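Long-range contacts in 1H-3-hydroxy-4-oxoquinoline 2,4-dioxygenase (Pseudomonas putida, PDB 3IBT), which cleaves the ring of 3-hydroxy-1H-quinolin-4-one with molecular oxygen and no cofactor, giving N-formylanthranilate and carbon monoxide: residues F68-L73 with C98-D103; T157-V162 with S247-V252; A60-S65 with M170-G175; T23-S28 with K84-F89. All coordinates share one frame; numbering follows the deposited sequence.

Contact 1: residues F68-L73 with C98-D103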
loop_
_atom_site.group_PDB
_atom_site.type_symbol
_atom_site.label_atom_id
_atom_site.label_comp_id
_atom_site.label_asym_id
_atom_site.label_seq_id
_atom_site.Cartn_x
_atom_site.Cartn_y
_atom_site.Cartn_z
ATOM N N PHE A 68 13.809 10.619 2.951
ATOM C CA PHE A 68 14.082 9.219 3.298
ATOM C C PHE A 68 13.833 8.261 2.133
ATOM O O PHE A 68 13.222 8.633 1.125
ATOM C CB PHE A 68 13.257 8.804 4.541
ATOM C CG PHE A 68 11.809 9.221 4.469
ATOM C CD1 PHE A 68 10.873 8.448 3.767
ATOM C CD2 PHE A 68 11.381 10.405 5.069
ATOM C CE1 PHE A 68 9.516 8.844 3.683
ATOM C CE2 PHE A 68 10.039 10.811 4.991
ATOM C CZ PHE A 68 9.105 10.031 4.283
ATOM N N ASP A 69 14.338 7.038 2.285
ATOM C CA ASP A 69 14.112 5.950 1.329
ATOM C C ASP A 69 12.798 5.241 1.678
ATOM O O ASP A 69 12.324 5.268 2.843
ATOM C CB ASP A 69 15.224 4.871 1.413
ATOM C CG ASP A 69 16.481 5.161 0.535
ATOM O OD1 ASP A 69 16.385 5.553 -0.661
ATOM O OD2 ASP A 69 17.605 4.908 1.037
ATOM N N SER A 70 12.259 4.585 0.653
ATOM C CA SER A 70 11.271 3.515 0.767
ATOM C C SER A 70 11.794 2.380 1.663
ATOM O O SER A 70 11.005 1.571 2.203
ATOM C CB SER A 70 10.911 2.965 -0.636
ATOM O OG SER A 70 10.588 1.584 -0.613
ATOM N N GLN A 71 13.122 2.322 1.800
ATOM C CA GLN A 71 13.791 1.340 2.680
ATOM C C GLN A 71 13.827 1.709 4.165
ATOM O O GLN A 71 13.844 0.811 5.013
ATOM C CB GLN A 71 15.195 0.990 2.172
ATOM C CG GLN A 71 15.177 -0.192 1.237
ATOM C CD GLN A 71 16.283 -0.145 0.245
ATOM O OE1 GLN A 71 16.970 0.878 0.093
ATOM N NE2 GLN A 71 16.485 -1.259 -0.449
ATOM N N THR A 72 13.841 3.008 4.469
ATOM C CA THR A 72 13.716 3.431 5.867
ATOM C C THR A 72 12.266 3.268 6.353
ATOM O O THR A 72 12.071 3.084 7.558
ATOM C CB THR A 72 14.246 4.864 6.148
ATOM O OG1 THR A 72 13.231 5.837 5.840
ATOM C CG2 THR A 72 15.503 5.161 5.329
ATOM N N LEU A 73 11.264 3.296 5.437
ATOM C CA LEU A 73 9.855 3.135 5.869
ATOM C C LEU A 73 9.656 1.742 6.402
ATOM O O LEU A 73 9.033 1.559 7.448
ATOM C CB LEU A 73 8.852 3.435 4.775
ATOM C CG LEU A 73 8.632 4.911 4.478
ATOM C CD1 LEU A 73 7.590 5.069 3.362
ATOM C CD2 LEU A 73 8.184 5.624 5.676
ATOM N N CYS A 98 3.370 -1.388 -1.115
ATOM C CA CYS A 98 3.777 -2.753 -1.316
ATOM C C CYS A 98 5.284 -2.990 -1.388
ATOM O O CYS A 98 5.784 -3.964 -0.786
ATOM C CB CYS A 98 3.109 -3.263 -2.571
ATOM S SG CYS A 98 1.286 -3.001 -2.477
ATOM N N TRP A 99 6.002 -2.135 -2.129
ATOM C CA TRP A 99 7.461 -2.103 -2.059
ATOM C C TRP A 99 7.936 -2.255 -0.586
ATOM O O TRP A 99 8.848 -3.043 -0.320
ATOM C CB TRP A 99 8.046 -0.790 -2.624
ATOM C CG TRP A 99 7.728 -0.501 -4.013
ATOM C CD1 TRP A 99 6.807 0.402 -4.479
ATOM C CD2 TRP A 99 8.322 -1.116 -5.162
ATOM N NE1 TRP A 99 6.778 0.363 -5.853
ATOM C CE2 TRP A 99 7.685 -0.566 -6.301
ATOM C CE3 TRP A 99 9.295 -2.119 -5.340
ATOM C CZ2 TRP A 99 8.007 -0.959 -7.604
ATOM C CZ3 TRP A 99 9.619 -2.517 -6.655
ATOM C CH2 TRP A 99 8.974 -1.934 -7.766
ATOM N N VAL A 100 7.340 -1.508 0.353
ATOM C CA VAL A 100 7.657 -1.670 1.797
ATOM C C VAL A 100 7.280 -3.079 2.345
ATOM O O VAL A 100 8.082 -3.762 2.968
ATOM C CB VAL A 100 6.964 -0.547 2.654
ATOM C CG1 VAL A 100 7.269 -0.691 4.131
ATOM C CG2 VAL A 100 7.319 0.860 2.122
ATOM N N ASN A 101 6.044 -3.490 2.090
ATOM C CA ASN A 101 5.560 -4.824 2.402
ATOM C C ASN A 101 6.553 -5.939 1.998
ATOM O O ASN A 101 7.005 -6.728 2.852
ATOM C CB ASN A 101 4.216 -5.018 1.697
ATOM C CG ASN A 101 3.490 -6.267 2.137
ATOM O OD1 ASN A 101 4.091 -7.200 2.693
ATOM N ND2 ASN A 101 2.178 -6.305 1.880
ATOM N N ILE A 102 6.914 -5.983 0.713
ATOM C CA ILE A 102 7.813 -7.015 0.242
ATOM C C ILE A 102 9.202 -6.916 0.855
ATOM O O ILE A 102 9.867 -7.930 1.084
ATOM C CB ILE A 102 7.851 -7.051 -1.285
ATOM C CG1 ILE A 102 6.453 -7.368 -1.770
ATOM C CG2 ILE A 102 8.758 -8.151 -1.805
ATOM C CD1 ILE A 102 5.911 -8.650 -1.223
ATOM N N ASP A 103 9.637 -5.700 1.147
ATOM C CA ASP A 103 10.931 -5.519 1.801
ATOM C C ASP A 103 10.939 -6.251 3.148
ATOM O O ASP A 103 11.931 -6.882 3.540
ATOM C CB ASP A 103 11.251 -4.038 2.011
ATOM C CG ASP A 103 12.763 -3.772 2.085
ATOM O OD1 ASP A 103 13.505 -4.330 1.241
ATOM O OD2 ASP A 103 13.231 -3.007 2.965
#
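V100 meets the first turn of helix 70-83 with both of its methyls. Its CG2 lies 3.8 Å from the carbonyl oxygen S70 O and 4.0 Å from L73 CB. Its CG1 approaches the backbone carbon L73 C at 4.1 Å. The torsion explains this double reach: CG1 is anti to the backbone N of V100 (chi1 180°), which puts CG2 at S70 O and L73 CB and leaves CG1 for L73 C.

S70 points toward the other helix. Its OG comes within 4.0 Å of W99 CB, so it meets the root of the tryptophan and not the ring. The indole leads away into an aromatic group with W121, Y189 and W192.

D103 is buried, and Q71 is the exposed partner lying across it. D103 OD2 is 3.8 Å from Q71 CG, a methylene group. The two side chains cross at about a right angle. OD1 of D103 has a long, weak ion pair with R198.

The two helices belong to the alpha/beta-hydrolase core. Helix 97-107 follows the turn with T94 and S95, which probably bind substrate. No hydrogen bond or salt bridge joins the two segments. D103 OD2 and S70 OG meet carbon atoms here, and the W99 indole packs among other aromatic rings. The chemistry implies that the helices are held together at this point by methyl and methylene contacts.

Contact 2: residues T157-V162 with S247-V252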
loop_
_atom_site.group_PDB
_atom_site.type_symbol
_atom_site.label_atom_id
_atom_site.label_comp_id
_atom_site.label_asym_id
_atom_site.label_seq_id
_atom_site.Cartn_x
_atom_site.Cartn_y
_atom_site.Cartn_z
ATOM N N THR A 157 -16.261 7.280 -11.157
ATOM C CA THR A 157 -17.089 6.959 -10.000
ATOM C C THR A 157 -17.835 8.109 -9.455
ATOM O O THR A 157 -17.401 9.256 -9.525
ATOM C CB THR A 157 -16.366 6.350 -8.829
ATOM O OG1 THR A 157 -14.986 6.597 -9.014
ATOM C CG2 THR A 157 -16.673 4.831 -8.719
ATOM N N ASP A 158 -18.979 7.740 -8.897
ATOM C CA ASP A 158 -19.822 8.594 -8.114
ATOM C C ASP A 158 -19.459 8.362 -6.623
ATOM O O ASP A 158 -20.032 9.023 -5.734
ATOM C CB ASP A 158 -21.291 8.235 -8.411
ATOM C CG ASP A 158 -21.603 6.717 -8.184
ATOM O OD1 ASP A 158 -20.658 5.861 -8.088
ATOM O OD2 ASP A 158 -22.814 6.386 -8.092
ATOM N N ASN A 159 -18.506 7.452 -6.353
ATOM C CA ASN A 159 -18.229 7.034 -4.966
ATOM C C ASN A 159 -17.786 8.124 -3.940
ATOM O O ASN A 159 -16.623 8.601 -3.936
ATOM C CB ASN A 159 -17.303 5.826 -4.923
ATOM C CG ASN A 159 -17.253 5.167 -3.525
ATOM O OD1 ASN A 159 -17.630 4.008 -3.332
ATOM N ND2 ASN A 159 -16.769 5.919 -2.557
ATOM N N ALA A 160 -18.735 8.471 -3.059
ATOM C CA ALA A 160 -18.580 9.544 -2.080
ATOM C C ALA A 160 -17.220 9.475 -1.396
ATOM O O ALA A 160 -16.504 10.479 -1.353
ATOM C CB ALA A 160 -19.687 9.489 -1.071
ATOM N N ASP A 161 -16.863 8.280 -0.919
ATOM C CA ASP A 161 -15.668 8.034 -0.116
ATOM C C ASP A 161 -14.378 8.104 -0.897
ATOM O O ASP A 161 -13.359 8.498 -0.345
ATOM C CB ASP A 161 -15.713 6.652 0.543
ATOM C CG ASP A 161 -16.895 6.469 1.492
ATOM O OD1 ASP A 161 -17.451 7.490 2.019
ATOM O OD2 ASP A 161 -17.243 5.273 1.731
ATOM N N VAL A 162 -14.390 7.687 -2.159
ATOM C CA VAL A 162 -13.172 7.726 -2.986
ATOM C C VAL A 162 -12.922 9.159 -3.384
ATOM O O VAL A 162 -11.801 9.665 -3.244
ATOM C CB VAL A 162 -13.312 6.866 -4.252
ATOM C CG1 VAL A 162 -12.175 7.099 -5.158
ATOM C CG2 VAL A 162 -13.353 5.432 -3.870
ATOM N N SER A 247 -10.191 -0.711 -1.282
ATOM C CA SER A 247 -10.509 -0.686 0.136
ATOM C C SER A 247 -11.556 0.378 0.449
ATOM O O SER A 247 -12.207 0.300 1.466
ATOM C CB SER A 247 -9.254 -0.401 0.914
ATOM O OG SER A 247 -8.659 0.783 0.375
ATOM N N LEU A 248 -11.705 1.364 -0.435
ATOM C CA LEU A 248 -12.673 2.422 -0.242
ATOM C C LEU A 248 -13.882 2.120 -1.060
ATOM O O LEU A 248 -14.984 2.146 -0.549
ATOM C CB LEU A 248 -12.103 3.754 -0.709
ATOM C CG LEU A 248 -11.121 4.481 0.193
ATOM C CD1 LEU A 248 -10.632 5.746 -0.532
ATOM C CD2 LEU A 248 -11.765 4.826 1.525
ATOM N N GLU A 249 -13.666 1.837 -2.347
ATOM C CA GLU A 249 -14.761 1.525 -3.268
ATOM C C GLU A 249 -15.540 0.206 -2.929
ATOM O O GLU A 249 -16.775 0.118 -3.093
ATOM C CB GLU A 249 -14.252 1.492 -4.706
ATOM C CG GLU A 249 -15.389 1.516 -5.704
ATOM C CD GLU A 249 -14.908 1.376 -7.165
ATOM O OE1 GLU A 249 -13.745 0.900 -7.373
ATOM O OE2 GLU A 249 -15.698 1.759 -8.097
ATOM N N ASN A 250 -14.828 -0.821 -2.498
ATOM C CA ASN A 250 -15.479 -2.076 -2.282
ATOM C C ASN A 250 -15.045 -2.762 -1.013
ATOM O O ASN A 250 -14.513 -3.873 -1.063
ATOM C CB ASN A 250 -15.292 -2.990 -3.477
ATOM C CG ASN A 250 -16.235 -2.643 -4.640
ATOM O OD1 ASN A 250 -17.458 -2.505 -4.479
ATOM N ND2 ASN A 250 -15.654 -2.496 -5.832
ATOM N N PRO A 251 -15.316 -2.128 0.142
ATOM C CA PRO A 251 -14.785 -2.708 1.370
ATOM C C PRO A 251 -15.331 -4.117 1.617
ATOM O O PRO A 251 -14.555 -4.949 2.052
ATOM C CB PRO A 251 -15.227 -1.731 2.472
ATOM C CG PRO A 251 -16.348 -0.958 1.876
ATOM C CD PRO A 251 -16.122 -0.920 0.388
ATOM N N VAL A 252 -16.608 -4.406 1.312
ATOM C CA VAL A 252 -17.156 -5.739 1.593
ATOM C C VAL A 252 -16.360 -6.768 0.829
ATOM O O VAL A 252 -16.012 -7.830 1.369
ATOM C CB VAL A 252 -18.649 -5.875 1.245
ATOM C CG1 VAL A 252 -19.089 -7.341 1.220
ATOM C CG2 VAL A 252 -19.486 -5.107 2.241
#
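V162 packs on L248 where the cap of this alpha/beta-hydrolase fold meets the core. Helix 160-169 is part of the helical insertion between strands 115-119 and 207-212. Residues S247-V252 lie just after the probable active-site base H244. V162 CG2 is 3.8 Å from L248 CB and 3.9 Å from the backbone N of E249. With CG1 anti to the backbone N of V162 (chi1 171°), the CG2 branch is the one left facing L248. One methyl of L248, CD1, reaches 3.9 Å from D161 O.

E249 runs out, extended, past V162 and N159. Its carboxylate ends against the methyl of T157. N159 stands at the N-cap position of helix 160-169 and packs beside E249.

In the second shell, F245 touches V162 and L36 touches L248. Other partners hold the polar ends. N39 ND2 gives a hydrogen bond to D161 OD2. T157 OG1 is hydrogen-bonded to A154 O. The carboxylate of E249 is gripped by two backbone N-H groups, T243 N at OE1 and R242 N at OE2. The same OE2 lies 3.3 Å from T157 CG2.

Contact 3: residues A60-S65 with M170-G175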
loop_
_atom_site.group_PDB
_atom_site.type_symbol
_atom_site.label_atom_id
_atom_site.label_comp_id
_atom_site.label_asym_id
_atom_site.label_seq_id
_atom_site.Cartn_x
_atom_site.Cartn_y
_atom_site.Cartn_z
ATOM N N ALA A 60 -1.049 13.171 11.530
ATOM C CA ALA A 60 -1.892 14.369 11.641
ATOM C C ALA A 60 -1.050 15.641 11.814
ATOM O O ALA A 60 -1.520 16.763 11.584
ATOM C CB ALA A 60 -2.883 14.216 12.803
ATOM N N LYS A 61 0.203 15.458 12.208
ATOM C CA LYS A 61 1.070 16.584 12.453
ATOM C C LYS A 61 2.006 16.830 11.283
ATOM O O LYS A 61 2.907 17.683 11.346
ATOM C CB LYS A 61 1.844 16.373 13.756
ATOM C CG LYS A 61 1.075 16.756 15.019
ATOM C CD LYS A 61 1.166 18.243 15.288
ATOM C CE LYS A 61 1.594 18.493 16.746
ATOM N NZ LYS A 61 0.557 18.014 17.729
ATOM N N GLN A 62 1.763 16.079 10.211
ATOM C CA GLN A 62 2.609 16.074 9.020
ATOM C C GLN A 62 4.024 16.571 9.367
ATOM O O GLN A 62 4.393 17.728 9.110
ATOM C CB GLN A 62 1.954 16.853 7.876
ATOM C CG GLN A 62 2.727 16.723 6.596
ATOM C CD GLN A 62 1.861 16.645 5.389
ATOM O OE1 GLN A 62 0.685 17.011 5.431
ATOM N NE2 GLN A 62 2.443 16.184 4.281
ATOM N N THR A 63 4.790 15.671 9.980
ATOM C CA THR A 63 6.072 16.019 10.566
ATOM C C THR A 63 7.199 15.832 9.573
ATOM O O THR A 63 7.361 14.773 8.975
ATOM C CB THR A 63 6.376 15.186 11.827
ATOM O OG1 THR A 63 5.218 15.143 12.665
ATOM C CG2 THR A 63 7.512 15.805 12.602
ATOM N N ASP A 64 7.998 16.876 9.418
ATOM C CA ASP A 64 9.187 16.799 8.590
ATOM C C ASP A 64 10.291 16.072 9.366
ATOM O O ASP A 64 10.049 15.413 10.389
ATOM C CB ASP A 64 9.652 18.207 8.182
ATOM C CG ASP A 64 8.537 19.253 8.326
ATOM O OD1 ASP A 64 7.448 19.062 7.725
ATOM O OD2 ASP A 64 8.755 20.260 9.060
ATOM N N SER A 65 11.505 16.246 8.868
ATOM C CA SER A 65 12.672 15.475 9.232
ATOM C C SER A 65 13.291 15.267 7.872
ATOM O O SER A 65 12.748 15.747 6.864
ATOM C CB SER A 65 12.305 14.123 9.859
ATOM O OG SER A 65 13.484 13.327 10.117
HETATM N N MSE A 170 -5.479 13.104 0.275
HETATM C CA MSE A 170 -4.219 13.045 -0.439
HETATM C C MSE A 170 -3.706 14.426 -0.850
HETATM O O MSE A 170 -2.511 14.703 -0.708
HETATM C CB MSE A 170 -4.349 12.145 -1.660
HETATM C CG MSE A 170 -4.708 10.738 -1.341
HETATM SE SE MSE A 170 -4.216 9.545 -2.878
HETATM C CE MSE A 170 -5.764 9.941 -4.073
ATOM N N PRO A 171 -4.600 15.301 -1.351
ATOM C CA PRO A 171 -3.996 16.502 -1.882
ATOM C C PRO A 171 -3.645 17.455 -0.722
ATOM O O PRO A 171 -2.943 18.435 -0.908
ATOM C CB PRO A 171 -5.092 17.061 -2.812
ATOM C CG PRO A 171 -6.260 16.083 -2.741
ATOM C CD PRO A 171 -6.070 15.337 -1.467
ATOM N N TRP A 172 -4.121 17.107 0.470
ATOM C CA TRP A 172 -3.884 17.846 1.706
ATOM C C TRP A 172 -2.415 17.802 2.142
ATOM O O TRP A 172 -1.907 18.785 2.707
ATOM C CB TRP A 172 -4.801 17.290 2.803
ATOM C CG TRP A 172 -4.487 17.737 4.173
ATOM C CD1 TRP A 172 -4.782 18.944 4.714
ATOM C CD2 TRP A 172 -3.825 16.978 5.201
ATOM N NE1 TRP A 172 -4.336 19.003 6.012
ATOM C CE2 TRP A 172 -3.743 17.813 6.342
ATOM C CE3 TRP A 172 -3.286 15.683 5.266
ATOM C CZ2 TRP A 172 -3.141 17.396 7.551
ATOM C CZ3 TRP A 172 -2.688 15.261 6.469
ATOM C CH2 TRP A 172 -2.621 16.126 7.597
ATOM N N PHE A 173 -1.736 16.677 1.876
ATOM C CA PHE A 173 -0.296 16.535 2.178
ATOM C C PHE A 173 0.550 17.529 1.360
ATOM O O PHE A 173 0.090 18.051 0.331
ATOM C CB PHE A 173 0.203 15.113 1.908
ATOM C CG PHE A 173 -0.352 14.056 2.842
ATOM C CD1 PHE A 173 -1.431 13.276 2.461
ATOM C CD2 PHE A 173 0.244 13.808 4.072
ATOM C CE1 PHE A 173 -1.925 12.292 3.310
ATOM C CE2 PHE A 173 -0.239 12.836 4.921
ATOM C CZ PHE A 173 -1.318 12.077 4.544
ATOM N N HIS A 174 1.783 17.785 1.802
ATOM C CA HIS A 174 2.601 18.804 1.160
ATOM C C HIS A 174 3.197 18.370 -0.174
ATOM O O HIS A 174 3.495 17.192 -0.386
ATOM C CB HIS A 174 3.722 19.278 2.088
ATOM C CG HIS A 174 3.238 19.782 3.409
ATOM N ND1 HIS A 174 4.003 19.711 4.557
ATOM C CD2 HIS A 174 2.066 20.353 3.773
ATOM C CE1 HIS A 174 3.331 20.227 5.567
ATOM N NE2 HIS A 174 2.152 20.622 5.118
ATOM N N GLY A 175 3.402 19.354 -1.052
ATOM C CA GLY A 175 4.115 19.147 -2.318
ATOM C C GLY A 175 5.434 18.410 -2.167
ATOM O O GLY A 175 5.768 17.551 -2.990
#
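W172 reaches back to A60 and Q62. Its CH2 lies 4.2 Å from A60 O, which sits at the ring edge, near its plane. The amide of Q62 comes over one face of the indole, near the rim. Within its own segment, W172 also sets CE3 over the centre of the F173 ring.

F173 meets the Q62 amide at its ring edge, with CD2 3.5 Å from Q62 CD. The two planes are 70° apart, so the ring and amide do not stack. H58 packs edge-to-face with F173.

H174 is the flat partner of Q62. Its ring and the amide are 7° apart and stacked, with Q62 CD 3.8 Å above the ring centre. Q62 CG adds a CH-pi contact, 4.0 Å from the H174 ring centroid. The Q62 chain starts with CG anti to its own N (chi1 -173°) and bends at chi2, which lays the amide over the imidazole. With an alanine here, the H174 ring would probably lose its stacked cover and be freer to turn.

F173 also lies close to C31, which probably binds substrate. The contact joins a core loop to the loop between two cap helices, as in alpha/beta hydrolases with a helical cap.

Contact 4: residues T23-S28 with K84-F89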
loop_
_atom_site.group_PDB
_atom_site.type_symbol
_atom_site.label_atom_id
_atom_site.label_comp_id
_atom_site.label_asym_id
_atom_site.label_seq_id
_atom_site.Cartn_x
_atom_site.Cartn_y
_atom_site.Cartn_z
ATOM N N THR A 23 -2.797 -10.652 14.529
ATOM C CA THR A 23 -2.447 -9.265 14.233
ATOM C C THR A 23 -2.223 -9.050 12.737
ATOM O O THR A 23 -1.563 -9.868 12.064
ATOM C CB THR A 23 -1.266 -8.779 15.081
ATOM O OG1 THR A 23 -1.559 -9.023 16.467
ATOM C CG2 THR A 23 -1.031 -7.279 14.872
ATOM N N LEU A 24 -2.804 -7.950 12.246
ATOM C CA LEU A 24 -2.918 -7.654 10.832
ATOM C C LEU A 24 -2.662 -6.181 10.654
ATOM O O LEU A 24 -3.370 -5.363 11.235
ATOM C CB LEU A 24 -4.337 -7.942 10.369
ATOM C CG LEU A 24 -4.545 -8.396 8.924
ATOM C CD1 LEU A 24 -6.037 -8.539 8.635
ATOM C CD2 LEU A 24 -3.941 -7.435 7.964
ATOM N N PHE A 25 -1.656 -5.835 9.863
ATOM C CA PHE A 25 -1.334 -4.434 9.627
ATOM C C PHE A 25 -1.990 -3.940 8.350
ATOM O O PHE A 25 -1.896 -4.609 7.279
ATOM C CB PHE A 25 0.174 -4.248 9.485
ATOM C CG PHE A 25 0.900 -4.118 10.780
ATOM C CD1 PHE A 25 1.471 -5.228 11.374
ATOM C CD2 PHE A 25 1.036 -2.871 11.388
ATOM C CE1 PHE A 25 2.179 -5.115 12.605
ATOM C CE2 PHE A 25 1.732 -2.721 12.631
ATOM C CZ PHE A 25 2.310 -3.845 13.242
ATOM N N LEU A 26 -2.639 -2.777 8.438
ATOM C CA LEU A 26 -3.157 -2.142 7.233
ATOM C C LEU A 26 -2.311 -0.940 6.825
ATOM O O LEU A 26 -2.435 0.118 7.444
ATOM C CB LEU A 26 -4.635 -1.778 7.407
ATOM C CG LEU A 26 -5.703 -2.879 7.385
ATOM C CD1 LEU A 26 -7.042 -2.272 6.982
ATOM C CD2 LEU A 26 -5.367 -4.032 6.438
ATOM N N LEU A 27 -1.478 -1.104 5.783
ATOM C CA LEU A 27 -0.449 -0.102 5.360
ATOM C C LEU A 27 -0.777 0.618 4.068
ATOM O O LEU A 27 -0.920 -0.019 3.018
ATOM C CB LEU A 27 0.911 -0.774 5.141
ATOM C CG LEU A 27 1.494 -1.680 6.223
ATOM C CD1 LEU A 27 2.651 -2.574 5.670
ATOM C CD2 LEU A 27 1.914 -0.835 7.414
ATOM N N SER A 28 -0.831 1.941 4.111
ATOM C CA SER A 28 -1.229 2.718 2.920
ATOM C C SER A 28 -0.150 2.967 1.784
ATOM O O SER A 28 0.986 2.493 1.848
ATOM C CB SER A 28 -1.786 4.058 3.385
ATOM O OG SER A 28 -0.729 4.981 3.413
ATOM N N LYS A 84 6.469 -2.833 20.146
ATOM C CA LYS A 84 5.214 -3.332 20.747
ATOM C C LYS A 84 5.239 -4.832 21.084
ATOM O O LYS A 84 4.330 -5.339 21.738
ATOM C CB LYS A 84 4.010 -3.012 19.856
ATOM C CG LYS A 84 3.663 -1.527 19.781
ATOM C CD LYS A 84 2.181 -1.340 19.556
ATOM C CE LYS A 84 1.408 -1.774 20.823
ATOM N NZ LYS A 84 0.023 -2.294 20.558
ATOM N N GLY A 85 6.284 -5.534 20.645
ATOM C CA GLY A 85 6.487 -6.947 20.997
ATOM C C GLY A 85 5.547 -7.898 20.275
ATOM O O GLY A 85 4.771 -8.607 20.925
ATOM N N ILE A 86 5.627 -7.932 18.940
ATOM C CA ILE A 86 4.673 -8.685 18.170
ATOM C C ILE A 86 5.351 -9.718 17.292
ATOM O O ILE A 86 5.665 -9.411 16.148
ATOM C CB ILE A 86 3.856 -7.750 17.244
ATOM C CG1 ILE A 86 3.589 -6.383 17.898
ATOM C CG2 ILE A 86 2.575 -8.462 16.758
ATOM C CD1 ILE A 86 2.896 -5.351 16.973
ATOM N N ARG A 87 5.546 -10.943 17.782
ATOM C CA ARG A 87 6.124 -12.026 16.936
ATOM C C ARG A 87 5.236 -12.516 15.750
ATOM O O ARG A 87 5.741 -12.676 14.631
ATOM C CB ARG A 87 6.669 -13.205 17.775
ATOM C CG ARG A 87 8.193 -13.152 18.054
ATOM C CD ARG A 87 8.573 -13.885 19.376
ATOM N NE ARG A 87 8.468 -13.011 20.582
ATOM C CZ ARG A 87 8.767 -13.383 21.845
ATOM N NH1 ARG A 87 8.624 -12.504 22.863
ATOM N NH2 ARG A 87 9.216 -14.628 22.119
ATOM N N ASP A 88 3.934 -12.732 15.959
ATOM C CA ASP A 88 3.061 -13.261 14.881
ATOM C C ASP A 88 2.175 -12.167 14.254
ATOM O O ASP A 88 1.433 -11.475 14.958
ATOM C CB ASP A 88 2.200 -14.441 15.374
ATOM C CG ASP A 88 2.739 -15.078 16.690
ATOM O OD1 ASP A 88 3.967 -15.348 16.760
ATOM O OD2 ASP A 88 1.938 -15.319 17.649
ATOM N N PHE A 89 2.269 -11.999 12.936
ATOM C CA PHE A 89 1.507 -10.942 12.240
ATOM C C PHE A 89 1.558 -11.020 10.714
ATOM O O PHE A 89 2.436 -11.649 10.129
ATOM C CB PHE A 89 1.952 -9.538 12.683
ATOM C CG PHE A 89 3.222 -9.080 12.041
ATOM C CD1 PHE A 89 3.190 -8.248 10.921
ATOM C CD2 PHE A 89 4.452 -9.494 12.534
ATOM C CE1 PHE A 89 4.370 -7.826 10.314
ATOM C CE2 PHE A 89 5.624 -9.075 11.939
ATOM C CZ PHE A 89 5.587 -8.243 10.823
#
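F25 and F89 form the aromatic part of this contact. Their centroids are 5.5 Å apart and the planes stand at 81°. The nearest atoms are F25 CD1 and F89 CD1, at 3.5 Å, and F89 CD1 lies at the edge of the F25 ring. F89 carries CG between its backbone N and carbonyl carbon (chi1 79°), which swings its ring beside F25.

I86 adds an apolar pair, its CD1 meeting F25 CZ at 4.1 Å. Its other methyl, CG2, rests 4.2 Å from the hydroxyl T23 OG1. That hydroxyl is hydrogen-bonded to H49 ND1.

Backbone contacts complete the group. F89 CA is 3.3 Å from T23 O in a CA-H...O contact. Regular hydrogen bonds link T23 and F25 to Q90, and F25 also to V92.

Strands 23-27 and 89-94 are parallel neighbours in the central sheet. Helix 70-83 belongs to the beta-alpha-beta crossover from strand 49-53 to strand 89-94, and its L77 and F80 touch F25. Cutting F25 back to an alanine is likely to open a gap between I86, F89 and L77 and take away the ring that F89 and I86 share.

The chemistry implies that apolar side chains hold the loop leading into strand 89-94 against strand 23-27, while hydrogen bonds carry the sheet just beyond it.

Overall arrangement
Contacts 1 and 4 lie at the two ends of helix 70-83 in the core, with centres 15 Å apart. Contacts 2 and 3 lie at the two ends of cap helix 160-169, with centres 23 Å apart, and each ties the cap to core segments. Contacts 1 and 3 adjoin in sequence, and contact 1 is nested inside the loop that contact 3 closes. Contacts 1 and 2 sit on opposite sides of the chain centre. Contacts 1 and 3 come closest to the probable substrate site: by nearest side-chain atoms, L73 is about 4 Å from W30 and F173 about 4 Å from C31. V162 of contact 2 is about 7 Å from W153, and F25 of contact 4 about 11 Å from T94.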